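Fructose-bisphosphate aldolase class I (Thermoproteus tenax, PDB 1W8S) belongs to the DeoC/LacD family of class I aldolases and folds as a TIM barrel, with 1,6-di-O-phosphono-beta-D-fructofuranose bound in its pocket. Local coordinates at residues E[100-105]-E[135-140]; E[6-11]-E[106-111]; E[58-63]-E[67-72]; E[125-130]-E[141-146]. The protein carries 2 engineered substitutions. All blocks are in the same frame, centred on the assembly; numbering follows the deposited sequence. Where two conformers were deposited one is given.

The chain opens interaction 2 with the N-terminal helix 4-12. Interaction 3 follows and closes within a few residues, in the unit of strand 57-60, helix 62-68 and strand 75-81. It is nested inside the long loop that interaction 2 closes at 106-111. Before that closure, residues 100-105 open interaction 1, so interactions 1 and 2 cross. Residues 125-130 then open interaction 4. Interaction 1 closes at 135-140 and interaction 4 at 141-146, so these two cross as well and share helix 120-137. Interactions 2 and 4 tie helices to barrel strands. Interaction 1 joins helix 98-103 to the end of helix 120-137. The Glu100-Arg62 salt bridge links interactions 1 and 3.

Interaction 1 (E[100-105]-E[135-140]); sequences EAVSLG and VKFDLP
Two neighbouring outer helices of the barrel meet near their C-terminal ends, where Val102 of helix 98-103 packs against Phe137, in the last turn of helix 120-137, and against Leu139, which follows the Schellman turn there. The contact is apolar and small. A single methyl, Val102 CG2, does the touching. Val102 CG2 lies 3.5 Å from Leu139 CD2 and 4.0 Å from Phe137 CB. Val102 CG2 is also 4.0 Å from Phe137 CD1, so it lies beside the root of the ring and approaches it at a slant. Val102 has CG1 anti to the backbone N (chi1 169°). This places CG2 beside that N, where it faces both residues, touching Leu139 by CD2 and Phe137 at CB and CD1. The Leu139 side chain crosses Val102 obliquely and is buried.

Both helices finish in a Schellman motif. One ends at Gly105, which has positive phi; Gly105 N bonds back to Val102 O at 3.1 Å. The other ends at Asp138, also with positive phi, and the turn there places Phe137 and Leu139 on the same partner. In the TIM barrel these helices flank strand 108-113, and Ala101 and Leu139 both rest on Val109 of that strand. Phe137 also packs on Val98 and Glu99, one turn earlier in helix 98-103. Glu100 OE2 forms a salt bridge with Arg62 NH2, Glu100 packs on Arg132 of the second subunit, and Asp138 O accepts a hydrogen bond from Lys7 NZ of the N-terminal helix.

Interaction 2 (E[6-11]-E[106-111]); sequences EKFLRI and ASAVGY
Phe8 has CG opposite its backbone N (chi1 -174°), which swings the ring toward Ala108. Ile11 has CG1 beside its N (chi1 -66°), which turns CG2 toward Ser107; the same chi1 with an extended chi2 (170°) carries CD1 there too. The two residues lie one turn apart on helix 4-12. In the TIM barrel this N-terminal helix packs on Ser107 and Ala108, where the chain passes from a loop into barrel strand 108-113.

Ala108 CB meets the edge of the Phe8 ring, near its plane, and the nearest ring atom, Phe8 CD1, is 4.4 Å from Ala108 CB. One turn on from Phe8, Ile11 turns CG2 and CD1 to Ser107 CB. Ser107 CB is 4.0 Å from Ile11 CG2 and 4.1 Å from Ile11 CD1. Ser107 OG is less close, 4.2 Å from Ile11 CG2.

The Phe8 ring has further neighbours. It stacks with Phe12 and packs on Pro140 and Val142, so it links the helix to the next strand, 141-145. The strand side is held by backbone bonds between Ser107 and Leu75 and between Ala108 and Leu77.

The polar link between the segments runs through one water. Lys7 extends from the helix toward the strand segment, and its NZ has a second partner in segment 135-140. The water accepts from Lys7 NZ at 2.9 Å and donates to Ser107 O at 2.8 Å.

Interaction 3 (E[58-63]-E[67-72]); sequences VVFQRG and KYYDGS
Gly63 O accepts a hydrogen bond from Lys67 N at 3.1 Å, with an N-H...O angle of 153°. The donor is tilted 32° from the carbonyl plane. This is the i to i+4 bond of helix 62-68. The Lys67 side chain bends at chi2 (64°) and runs back past the same oxygen, with Lys67 CB 3.4 Å from Gly63 O. The second meeting is between rings: Phe60 CE2 lies 4.3 Å from Tyr69 CD1, and each ring approaches the other at a slant.

Other groups position these rings. Val58 CG2 lies over one face of the Phe60 ring, offset toward its rim. Gly71 N sits over the centre of one face of the Tyr69 ring, 3.4 Å above its plane. Tyr69 OH is bonded to Val73 O. Both rings also touch Leu75. The contact thus lies within a beta-alpha-beta unit of the TIM barrel, made of strand 57-60, helix 62-68 and strand 75-81. The Phe60 ring packs obliquely against that of Tyr69, the first residue past the helix.

The loop beyond Tyr69 contains an Asx turn. Asp70 OD1 accepts from Ser72 N at 3.1 Å, from above the carboxylate plane. Ser72 OG also donates to Asp70 OD1, at 2.7 Å and on the syn side.

Farther out is another subunit. Lys67 NZ bonds to Ala173 O and forms a salt bridge with Asp174 OD1, both of the second subunit. The Tyr68 ring makes a cation-pi contact with Lys196 of that same subunit.

Interaction 4 (E[125-130]-E[141-146]); sequences EELARI and LVVESF. Engineered in segment 141-146: Glu144 (natural residue Trp), Phe146 (natural residue Tyr).
Apolar packing makes this contact: Leu127 and Ile130 of helix 120-137 face Leu141 and Val143 of strand 141-145. Leu141 spreads its two methyls over both helix residues. Leu141 CD2 lies 4.0 Å from Leu127 CD1, and Leu141 CD1 lies 4.0 Å from Ile130 CG2. The Ile130 and Leu141 side chains cross at about a right angle. Leu127 also reaches Val143, with Leu127 CD2 4.3 Å from Val143 CG2. Leu127 has CG anti to the backbone N (chi1 -175°), which extends the side chain toward the strand.

Helix and strand run nearly antiparallel, at 163°, and the axes of the two short segments approach to 11.0 Å. This is the helix-to-strand packing of a beta-alpha-beta unit in the TIM barrel, formed by strand 108-113, helix 120-137 and strand 141-145. Tyr111 of the first strand packs on both Leu127 and Ile130.

Polar contacts lie around this core. On the helix, Arg129 NH1 makes a weak salt bridge with Glu125 OE2 at 3.5 Å, and the carboxylate oxygen is at the edge of the guanidinium. Glu126 OE1 bonds to Tyr111 OH. The engineered Glu144 bonds through OE2 to Thr112 OG1. The engineered Phe146 touches the bound 1,6-di-O-phosphono-beta-D-fructofuranose.

Interaction 1 (E[100-105]-E[135-140])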
loop_
_atom_site.group_PDB
_atom_site.type_symbol
_atom_site.label_atom_id
_atom_site.label_comp_id
_atom_site.label_asym_id
_atom_site.label_seq_id
_atom_site.Cartn_x
_atom_site.Cartn_y
_atom_site.Cartn_z
ATOM N N GLU E 100 -7.810 21.360 2.548
ATOM C CA GLU E 100 -8.701 21.521 3.686
ATOM C C GLU E 100 -8.112 22.529 4.677
ATOM O O GLU E 100 -8.849 23.294 5.291
ATOM C CB GLU E 100 -8.946 20.200 4.389
ATOM C CG GLU E 100 -9.799 19.238 3.599
ATOM C CD GLU E 100 -9.739 17.843 4.146
ATOM O OE1 GLU E 100 -8.696 17.196 3.973
ATOM O OE2 GLU E 100 -10.721 17.416 4.779
ATOM N N ALA E 101 -6.793 22.532 4.823
ATOM C CA ALA E 101 -6.101 23.519 5.675
ATOM C C ALA E 101 -6.381 24.961 5.238
ATOM O O ALA E 101 -6.618 25.852 6.067
ATOM C CB ALA E 101 -4.624 23.247 5.691
ATOM N N VAL E 102 -6.333 25.184 3.925
ATOM C CA VAL E 102 -6.697 26.443 3.364
ATOM C C VAL E 102 -8.110 26.819 3.771
ATOM O O VAL E 102 -8.331 27.931 4.273
ATOM C CB VAL E 102 -6.550 26.435 1.841
ATOM C CG1 VAL E 102 -7.186 27.675 1.240
ATOM C CG2 VAL E 102 -5.050 26.381 1.508
ATOM N N SER E 103 -9.053 25.887 3.614
ATOM C CA SER E 103 -10.443 26.128 4.032
ATOM C C SER E 103 -10.607 26.431 5.554
ATOM O O SER E 103 -11.519 27.157 5.952
ATOM C CB SER E 103 -11.350 24.955 3.631
ATOM O OG SER E 103 -12.703 25.193 4.046
ATOM N N LEU E 104 -9.695 25.905 6.359
ATOM C CA LEU E 104 -9.685 26.059 7.807
ATOM C C LEU E 104 -9.002 27.358 8.289
ATOM O O LEU E 104 -8.989 27.656 9.495
ATOM C CB LEU E 104 -9.050 24.802 8.434
ATOM C CG LEU E 104 -9.922 23.543 8.391
ATOM C CD1 LEU E 104 -9.181 22.353 8.901
ATOM C CD2 LEU E 104 -11.213 23.725 9.163
ATOM N N GLY E 105 -8.458 28.130 7.341
ATOM C CA GLY E 105 -7.890 29.430 7.605
ATOM C C GLY E 105 -6.404 29.429 7.881
ATOM O O GLY E 105 -5.864 30.415 8.376
ATOM N N VAL E 135 2.833 24.233 -2.600
ATOM C CA VAL E 135 3.224 25.107 -3.696
ATOM C C VAL E 135 1.991 25.509 -4.483
ATOM O O VAL E 135 1.827 26.675 -4.831
ATOM C CB VAL E 135 4.293 24.424 -4.604
ATOM C CG1 VAL E 135 4.548 25.221 -5.891
ATOM C CG2 VAL E 135 5.578 24.212 -3.815
ATOM N N LYS E 136 1.099 24.565 -4.744
ATOM C CA LYS E 136 -0.098 24.833 -5.543
ATOM C C LYS E 136 -1.007 25.881 -4.853
ATOM O O LYS E 136 -1.582 26.756 -5.504
ATOM C CB LYS E 136 -0.874 23.520 -5.735
ATOM C CG LYS E 136 -2.265 23.648 -6.309
ATOM C CD LYS E 136 -2.817 22.214 -6.589
ATOM C CE LYS E 136 -4.274 22.209 -6.926
ATOM N NZ LYS E 136 -4.839 20.839 -7.084
ATOM N N PHE E 137 -1.180 25.718 -3.547
ATOM C CA PHE E 137 -2.065 26.582 -2.747
ATOM C C PHE E 137 -1.317 27.788 -2.147
ATOM O O PHE E 137 -1.927 28.597 -1.460
ATOM C CB PHE E 137 -2.741 25.747 -1.659
ATOM C CG PHE E 137 -3.851 24.852 -2.190
ATOM C CD1 PHE E 137 -5.109 25.375 -2.398
ATOM C CD2 PHE E 137 -3.625 23.503 -2.521
ATOM C CE1 PHE E 137 -6.125 24.576 -2.889
ATOM C CE2 PHE E 137 -4.641 22.700 -3.022
ATOM C CZ PHE E 137 -5.898 23.241 -3.215
ATOM N N ASP E 138 -0.021 27.909 -2.449
ATOM C CA ASP E 138 0.851 29.004 -1.949
ATOM C C ASP E 138 0.761 29.128 -0.419
ATOM O O ASP E 138 0.585 30.225 0.108
ATOM C CB ASP E 138 0.459 30.326 -2.645
ATOM C CG ASP E 138 1.616 31.321 -2.740
ATOM O OD1 ASP E 138 2.742 30.951 -3.163
ATOM O OD2 ASP E 138 1.472 32.503 -2.403
ATOM N N LEU E 139 0.845 27.994 0.276
ATOM C CA LEU E 139 0.922 27.928 1.738
ATOM C C LEU E 139 2.321 27.438 2.096
ATOM O O LEU E 139 2.690 26.354 1.652
ATOM C CB LEU E 139 -0.107 26.921 2.257
ATOM C CG LEU E 139 -1.116 27.402 3.285
ATOM C CD1 LEU E 139 -1.729 28.712 2.881
ATOM C CD2 LEU E 139 -2.166 26.358 3.543
ATOM N N PRO E 140 3.112 28.197 2.872
ATOM C CA PRO E 140 4.422 27.711 3.318
ATOM C C PRO E 140 4.349 26.389 4.064
ATOM O O PRO E 140 3.427 26.185 4.804
ATOM C CB PRO E 140 4.902 28.812 4.258
ATOM C CG PRO E 140 4.169 30.027 3.805
ATOM C CD PRO E 140 2.832 29.553 3.375
#

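Interaction 2 (E[6-11]-E[106-111])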
loop_
_atom_site.group_PDB
_atom_site.type_symbol
_atom_site.label_atom_id
_atom_site.label_comp_id
_atom_site.label_asym_id
_atom_site.label_seq_id
_atom_site.Cartn_x
_atom_site.Cartn_y
_atom_site.Cartn_z
ATOM N N GLU E 6 9.804 33.576 2.141
ATOM C CA GLU E 6 9.537 35.006 2.321
ATOM C C GLU E 6 8.109 35.252 2.810
ATOM O O GLU E 6 7.909 36.114 3.632
ATOM C CB GLU E 6 9.841 35.806 1.041
ATOM C CG GLU E 6 11.325 35.813 0.678
ATOM C CD GLU E 6 11.622 36.560 -0.621
ATOM O OE1 GLU E 6 10.701 36.735 -1.467
ATOM O OE2 GLU E 6 12.788 36.984 -0.793
ATOM N N LYS E 7 7.139 34.475 2.338
ATOM C CA LYS E 7 5.762 34.596 2.810
ATOM C C LYS E 7 5.644 34.179 4.277
ATOM O O LYS E 7 4.952 34.840 5.066
ATOM C CB LYS E 7 4.834 33.729 1.962
ATOM C CG LYS E 7 3.376 33.835 2.307
ATOM C CD LYS E 7 2.504 33.189 1.243
ATOM C CE LYS E 7 1.095 33.705 1.297
ATOM N NZ LYS E 7 0.101 32.688 0.802
ATOM N N PHE E 8 6.311 33.073 4.625
ATOM C CA PHE E 8 6.387 32.614 6.000
ATOM C C PHE E 8 6.932 33.708 6.938
ATOM O O PHE E 8 6.332 34.006 7.960
ATOM C CB PHE E 8 7.240 31.373 6.123
ATOM C CG PHE E 8 7.228 30.801 7.502
ATOM C CD1 PHE E 8 6.175 29.993 7.927
ATOM C CD2 PHE E 8 8.222 31.161 8.413
ATOM C CE1 PHE E 8 6.143 29.516 9.241
ATOM C CE2 PHE E 8 8.188 30.692 9.720
ATOM C CZ PHE E 8 7.159 29.873 10.132
ATOM N N LEU E 9 8.055 34.308 6.573
ATOM C CA LEU E 9 8.673 35.354 7.391
ATOM C C LEU E 9 7.786 36.574 7.523
ATOM O O LEU E 9 7.749 37.200 8.577
ATOM C CB LEU E 9 10.020 35.729 6.792
ATOM C CG LEU E 9 11.039 34.569 6.812
ATOM C CD1 LEU E 9 12.280 34.903 6.004
ATOM C CD2 LEU E 9 11.430 34.244 8.229
ATOM N N ARG E 10 7.058 36.924 6.462
ATOM C CA ARG E 10 6.185 38.097 6.502
ATOM C C ARG E 10 5.060 37.886 7.494
ATOM O O ARG E 10 4.686 38.807 8.218
ATOM C CB ARG E 10 5.567 38.398 5.135
ATOM C CG ARG E 10 6.505 39.065 4.152
ATOM C CD ARG E 10 5.807 39.569 2.883
ATOM N NE ARG E 10 5.905 38.589 1.790
ATOM C CZ ARG E 10 4.888 37.921 1.264
ATOM N NH1 ARG E 10 5.112 37.059 0.277
ATOM N NH2 ARG E 10 3.642 38.102 1.712
ATOM N N ILE E 11 4.513 36.675 7.516
ATOM C CA ILE E 11 3.334 36.381 8.327
ATOM C C ILE E 11 3.723 36.067 9.761
ATOM O O ILE E 11 3.111 36.589 10.716
ATOM C CB ILE E 11 2.556 35.191 7.722
ATOM C CG1 ILE E 11 1.981 35.594 6.350
ATOM C CG2 ILE E 11 1.400 34.732 8.681
ATOM C CD1 ILE E 11 1.406 34.401 5.554
ATOM N N ALA E 106 -5.745 28.339 7.547
ATOM C CA ALA E 106 -4.300 28.208 7.741
ATOM C C ALA E 106 -3.539 29.194 6.882
ATOM O O ALA E 106 -3.923 29.434 5.755
ATOM C CB ALA E 106 -3.854 26.791 7.402
ATOM N N SER E 107 -2.460 29.758 7.436
ATOM C CA SER E 107 -1.469 30.547 6.696
ATOM C C SER E 107 -0.208 29.766 6.383
ATOM O O SER E 107 0.652 30.232 5.636
ATOM C CB SER E 107 -1.027 31.755 7.521
ATOM O OG SER E 107 -2.083 32.653 7.661
ATOM N N ALA E 108 -0.062 28.615 7.012
ATOM C CA ALA E 108 0.971 27.642 6.668
ATOM C C ALA E 108 0.516 26.253 7.099
ATOM O O ALA E 108 -0.493 26.091 7.821
ATOM C CB ALA E 108 2.264 27.989 7.350
ATOM N N VAL E 109 1.259 25.255 6.649
ATOM C CA VAL E 109 1.045 23.875 7.057
ATOM C C VAL E 109 2.308 23.300 7.644
ATOM O O VAL E 109 3.436 23.685 7.277
ATOM C CB VAL E 109 0.522 22.957 5.924
ATOM C CG1 VAL E 109 -0.921 23.331 5.555
ATOM C CG2 VAL E 109 1.428 22.987 4.710
ATOM N N GLY E 110 2.110 22.378 8.564
ATOM C CA GLY E 110 3.187 21.660 9.221
ATOM C C GLY E 110 3.086 20.176 9.018
ATOM O O GLY E 110 2.011 19.596 8.935
ATOM N N TYR E 111 4.233 19.531 8.950
ATOM C CA TYR E 111 4.310 18.088 8.754
ATOM C C TYR E 111 5.546 17.519 9.463
ATOM O O TYR E 111 6.673 17.976 9.233
ATOM C CB TYR E 111 4.335 17.712 7.265
ATOM C CG TYR E 111 4.146 16.236 6.982
ATOM C CD1 TYR E 111 2.883 15.696 6.866
ATOM C CD2 TYR E 111 5.252 15.366 6.797
ATOM C CE1 TYR E 111 2.700 14.336 6.568
ATOM C CE2 TYR E 111 5.082 14.036 6.533
ATOM C CZ TYR E 111 3.809 13.507 6.438
ATOM O OH TYR E 111 3.667 12.177 6.151
HETATM O O HOH W 1 -0.202 31.878 3.576
#

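Interaction 3 (E[58-63]-E[67-72])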
loop_
_atom_site.group_PDB
_atom_site.type_symbol
_atom_site.label_atom_id
_atom_site.label_comp_id
_atom_site.label_asym_id
_atom_site.label_seq_id
_atom_site.Cartn_x
_atom_site.Cartn_y
_atom_site.Cartn_z
ATOM N N VAL E 58 -0.113 30.107 16.065
ATOM C CA VAL E 58 -0.433 28.898 16.803
ATOM C C VAL E 58 -0.348 27.700 15.843
ATOM O O VAL E 58 -0.557 27.860 14.636
ATOM C CB VAL E 58 -1.853 28.981 17.407
ATOM C CG1 VAL E 58 -1.916 29.999 18.497
ATOM C CG2 VAL E 58 -2.897 29.321 16.318
ATOM N N VAL E 59 -0.029 26.519 16.372
ATOM C CA VAL E 59 -0.038 25.278 15.608
ATOM C C VAL E 59 -1.201 24.428 16.151
ATOM O O VAL E 59 -1.199 24.084 17.335
ATOM C CB VAL E 59 1.273 24.507 15.798
ATOM C CG1 VAL E 59 1.283 23.230 14.993
ATOM C CG2 VAL E 59 2.468 25.368 15.419
ATOM N N PHE E 60 -2.191 24.129 15.309
ATOM C CA PHE E 60 -3.347 23.302 15.687
ATOM C C PHE E 60 -3.454 22.103 14.717
ATOM O O PHE E 60 -3.130 22.232 13.544
ATOM C CB PHE E 60 -4.671 24.056 15.525
ATOM C CG PHE E 60 -4.964 25.140 16.559
ATOM C CD1 PHE E 60 -4.227 25.294 17.732
ATOM C CD2 PHE E 60 -6.060 25.977 16.354
ATOM C CE1 PHE E 60 -4.547 26.279 18.629
ATOM C CE2 PHE E 60 -6.400 26.954 17.255
ATOM C CZ PHE E 60 -5.640 27.112 18.400
ATOM N N GLN E 61 -3.963 20.980 15.221
ATOM C CA GLN E 61 -4.493 19.898 14.362
ATOM C C GLN E 61 -5.836 20.346 13.807
ATOM O O GLN E 61 -6.469 21.272 14.316
ATOM C CB GLN E 61 -4.689 18.601 15.148
ATOM C CG GLN E 61 -3.485 18.076 15.882
ATOM C CD GLN E 61 -2.532 17.324 15.003
ATOM O OE1 GLN E 61 -2.894 16.858 13.901
ATOM N NE2 GLN E 61 -1.310 17.168 15.492
ATOM N N ARG E 62 -6.290 19.664 12.767
ATOM C CA ARG E 62 -7.487 20.044 12.039
ATOM C C ARG E 62 -8.744 20.153 12.876
ATOM O O ARG E 62 -9.549 21.011 12.620
ATOM C CB ARG E 62 -7.761 19.067 10.900
ATOM C CG ARG E 62 -8.154 17.636 11.353
ATOM C CD ARG E 62 -8.720 16.749 10.226
ATOM N NE ARG E 62 -9.788 17.441 9.497
ATOM C CZ ARG E 62 -10.045 17.247 8.204
ATOM N NH1 ARG E 62 -9.379 16.328 7.507
ATOM N NH2 ARG E 62 -10.995 17.939 7.609
ATOM N N GLY E 63 -8.888 19.331 13.895
ATOM C CA GLY E 63 -10.131 19.315 14.669
ATOM C C GLY E 63 -10.245 20.547 15.562
ATOM O O GLY E 63 -11.311 21.121 15.721
ATOM N N LYS E 67 -13.002 23.585 15.038
ATOM C CA LYS E 67 -13.956 23.865 16.126
ATOM C C LYS E 67 -13.694 25.187 16.850
ATOM O O LYS E 67 -14.614 25.777 17.433
ATOM C CB LYS E 67 -13.934 22.688 17.129
ATOM C CG LYS E 67 -15.084 21.720 17.005
ATOM C CD LYS E 67 -15.068 21.020 15.715
ATOM C CE LYS E 67 -16.118 19.892 15.622
ATOM N NZ LYS E 67 -15.623 18.950 14.532
ATOM N N TYR E 68 -12.443 25.641 16.837
ATOM C CA TYR E 68 -12.015 26.779 17.665
ATOM C C TYR E 68 -11.341 27.960 16.967
ATOM O O TYR E 68 -11.369 29.074 17.500
ATOM C CB TYR E 68 -11.055 26.292 18.760
ATOM C CG TYR E 68 -11.713 25.391 19.780
ATOM C CD1 TYR E 68 -12.353 25.921 20.900
ATOM C CD2 TYR E 68 -11.713 24.023 19.618
ATOM C CE1 TYR E 68 -12.958 25.096 21.823
ATOM C CE2 TYR E 68 -12.315 23.205 20.536
ATOM C CZ TYR E 68 -12.933 23.742 21.633
ATOM O OH TYR E 68 -13.525 22.914 22.546
ATOM N N TYR E 69 -10.697 27.733 15.823
ATOM C CA TYR E 69 -9.920 28.798 15.209
ATOM C C TYR E 69 -10.830 29.921 14.799
ATOM O O TYR E 69 -11.870 29.684 14.194
ATOM C CB TYR E 69 -9.134 28.338 13.995
ATOM C CG TYR E 69 -8.233 29.430 13.479
ATOM C CD1 TYR E 69 -7.258 30.008 14.307
ATOM C CD2 TYR E 69 -8.365 29.912 12.184
ATOM C CE1 TYR E 69 -6.412 31.004 13.845
ATOM C CE2 TYR E 69 -7.546 30.924 11.713
ATOM C CZ TYR E 69 -6.557 31.459 12.519
ATOM O OH TYR E 69 -5.769 32.454 11.978
ATOM N N ASP E 70 -10.428 31.128 15.173
ATOM C CA ASP E 70 -11.258 32.339 15.083
ATOM C C ASP E 70 -10.561 33.464 14.300
ATOM O O ASP E 70 -11.001 34.624 14.320
ATOM C CB ASP E 70 -11.641 32.805 16.500
ATOM C CG ASP E 70 -10.447 33.308 17.310
ATOM O OD1 ASP E 70 -9.261 33.224 16.870
ATOM O OD2 ASP E 70 -10.611 33.799 18.432
ATOM N N GLY E 71 -9.461 33.140 13.632
ATOM C CA GLY E 71 -8.764 34.104 12.788
ATOM C C GLY E 71 -7.887 35.139 13.489
ATOM O O GLY E 71 -7.294 35.977 12.817
ATOM N N SER E 72 -7.729 35.039 14.806
ATOM C CA SER E 72 -7.149 36.115 15.609
ATOM C C SER E 72 -5.610 36.149 15.669
ATOM O O SER E 72 -5.020 37.171 16.011
ATOM C CB SER E 72 -7.717 36.056 17.024
ATOM O OG SER E 72 -7.333 34.851 17.687
#

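Interaction 4 (E[125-130]-E[141-146])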
loop_
_atom_site.group_PDB
_atom_site.type_symbol
_atom_site.label_atom_id
_atom_site.label_comp_id
_atom_site.label_asym_id
_atom_site.label_seq_id
_atom_site.Cartn_x
_atom_site.Cartn_y
_atom_site.Cartn_z
ATOM N N GLU E 125 7.373 9.838 1.241
ATOM C CA GLU E 125 6.388 9.694 0.176
ATOM C C GLU E 125 5.178 10.654 0.303
ATOM O O GLU E 125 4.773 11.345 -0.664
ATOM C CB GLU E 125 5.944 8.230 0.109
ATOM C CG GLU E 125 4.824 7.952 -0.853
ATOM C CD GLU E 125 4.483 6.467 -0.966
ATOM O OE1 GLU E 125 5.230 5.596 -0.427
ATOM O OE2 GLU E 125 3.446 6.201 -1.627
ATOM N N GLU E 126 4.591 10.704 1.492
ATOM C CA GLU E 126 3.473 11.592 1.751
ATOM C C GLU E 126 3.871 13.058 1.716
ATOM O O GLU E 126 3.178 13.911 1.107
ATOM C CB GLU E 126 2.838 11.252 3.079
ATOM C CG GLU E 126 1.571 12.027 3.338
ATOM C CD GLU E 126 0.773 11.354 4.429
ATOM O OE1 GLU E 126 1.266 11.384 5.580
ATOM O OE2 GLU E 126 -0.302 10.776 4.135
ATOM N N LEU E 127 5.008 13.377 2.317
ATOM C CA LEU E 127 5.499 14.730 2.285
ATOM C C LEU E 127 5.633 15.245 0.857
ATOM O O LEU E 127 5.387 16.413 0.589
ATOM C CB LEU E 127 6.829 14.824 3.017
ATOM C CG LEU E 127 7.430 16.210 3.168
ATOM C CD1 LEU E 127 6.404 17.152 3.786
ATOM C CD2 LEU E 127 8.680 16.156 4.000
ATOM N N ALA E 128 6.006 14.384 -0.068
ATOM C CA ALA E 128 6.134 14.787 -1.462
ATOM C C ALA E 128 4.821 15.318 -1.997
ATOM O O ALA E 128 4.808 16.294 -2.734
ATOM C CB ALA E 128 6.572 13.646 -2.323
ATOM N N ARG E 129 3.734 14.673 -1.612
ATOM C CA ARG E 129 2.422 15.109 -2.063
ATOM C C ARG E 129 1.999 16.393 -1.354
ATOM O O ARG E 129 1.371 17.288 -1.960
ATOM C CB ARG E 129 1.381 13.997 -1.845
ATOM C CG ARG E 129 1.665 12.716 -2.676
ATOM C CD ARG E 129 0.488 11.715 -2.689
ATOM N NE ARG E 129 0.405 10.976 -1.428
ATOM C CZ ARG E 129 1.027 9.822 -1.154
ATOM N NH1 ARG E 129 1.800 9.227 -2.060
ATOM N NH2 ARG E 129 0.876 9.253 0.054
ATOM N N ILE E 130 2.326 16.491 -0.076
ATOM C CA ILE E 130 1.983 17.653 0.709
ATOM C C ILE E 130 2.783 18.892 0.225
ATOM O O ILE E 130 2.219 19.974 0.036
ATOM C CB ILE E 130 2.209 17.358 2.165
ATOM C CG1 ILE E 130 1.088 16.431 2.693
ATOM C CG2 ILE E 130 2.337 18.637 2.954
ATOM C CD1 ILE E 130 1.502 15.793 3.891
ATOM N N LEU E 141 5.326 25.511 3.824
ATOM C CA LEU E 141 5.467 24.237 4.492
ATOM C C LEU E 141 6.517 24.312 5.570
ATOM O O LEU E 141 7.671 24.649 5.285
ATOM C CB LEU E 141 5.870 23.188 3.462
ATOM C CG LEU E 141 6.222 21.800 3.963
ATOM C CD1 LEU E 141 5.016 21.164 4.600
ATOM C CD2 LEU E 141 6.798 20.987 2.785
ATOM N N VAL E 142 6.109 23.999 6.797
ATOM C CA VAL E 142 7.018 23.876 7.938
ATOM C C VAL E 142 7.230 22.394 8.169
ATOM O O VAL E 142 6.259 21.667 8.459
ATOM C CB VAL E 142 6.452 24.526 9.228
ATOM C CG1 VAL E 142 7.545 24.506 10.365
ATOM C CG2 VAL E 142 5.928 25.900 8.956
ATOM N N VAL E 143 8.465 21.931 7.994
ATOM C CA VAL E 143 8.787 20.545 8.243
ATOM C C VAL E 143 9.364 20.490 9.647
ATOM O O VAL E 143 10.345 21.189 9.963
ATOM C CB VAL E 143 9.803 19.996 7.263
ATOM C CG1 VAL E 143 10.305 18.568 7.675
ATOM C CG2 VAL E 143 9.251 20.043 5.827
ATOM N N GLU E 144 8.752 19.640 10.450
ATOM C CA GLU E 144 9.144 19.353 11.829
ATOM C C GLU E 144 9.982 18.085 11.740
ATOM O O GLU E 144 9.461 17.013 11.498
ATOM C CB GLU E 144 7.858 19.211 12.676
ATOM C CG GLU E 144 6.805 20.236 12.209
ATOM C CD GLU E 144 5.419 20.153 12.856
ATOM O OE1 GLU E 144 4.880 21.218 13.321
ATOM O OE2 GLU E 144 4.828 19.035 12.818
ATOM N N SER E 145 11.299 18.243 11.840
ATOM C CA SER E 145 12.244 17.177 11.528
ATOM C C SER E 145 12.853 16.647 12.807
ATOM O O SER E 145 13.712 17.328 13.432
ATOM C CB SER E 145 13.341 17.733 10.627
ATOM O OG SER E 145 14.161 16.693 10.090
ATOM N N PHE E 146 12.422 15.446 13.180
ATOM C CA PHE E 146 12.760 14.809 14.464
ATOM C C PHE E 146 13.217 13.395 14.221
ATOM O O PHE E 146 12.415 12.452 14.317
ATOM C CB PHE E 146 11.545 14.744 15.388
ATOM C CG PHE E 146 10.993 16.078 15.798
ATOM C CD1 PHE E 146 11.816 17.087 16.277
ATOM C CD2 PHE E 146 9.625 16.322 15.711
ATOM C CE1 PHE E 146 11.300 18.308 16.677
ATOM C CE2 PHE E 146 9.098 17.538 16.091
ATOM C CZ PHE E 146 9.949 18.551 16.586
#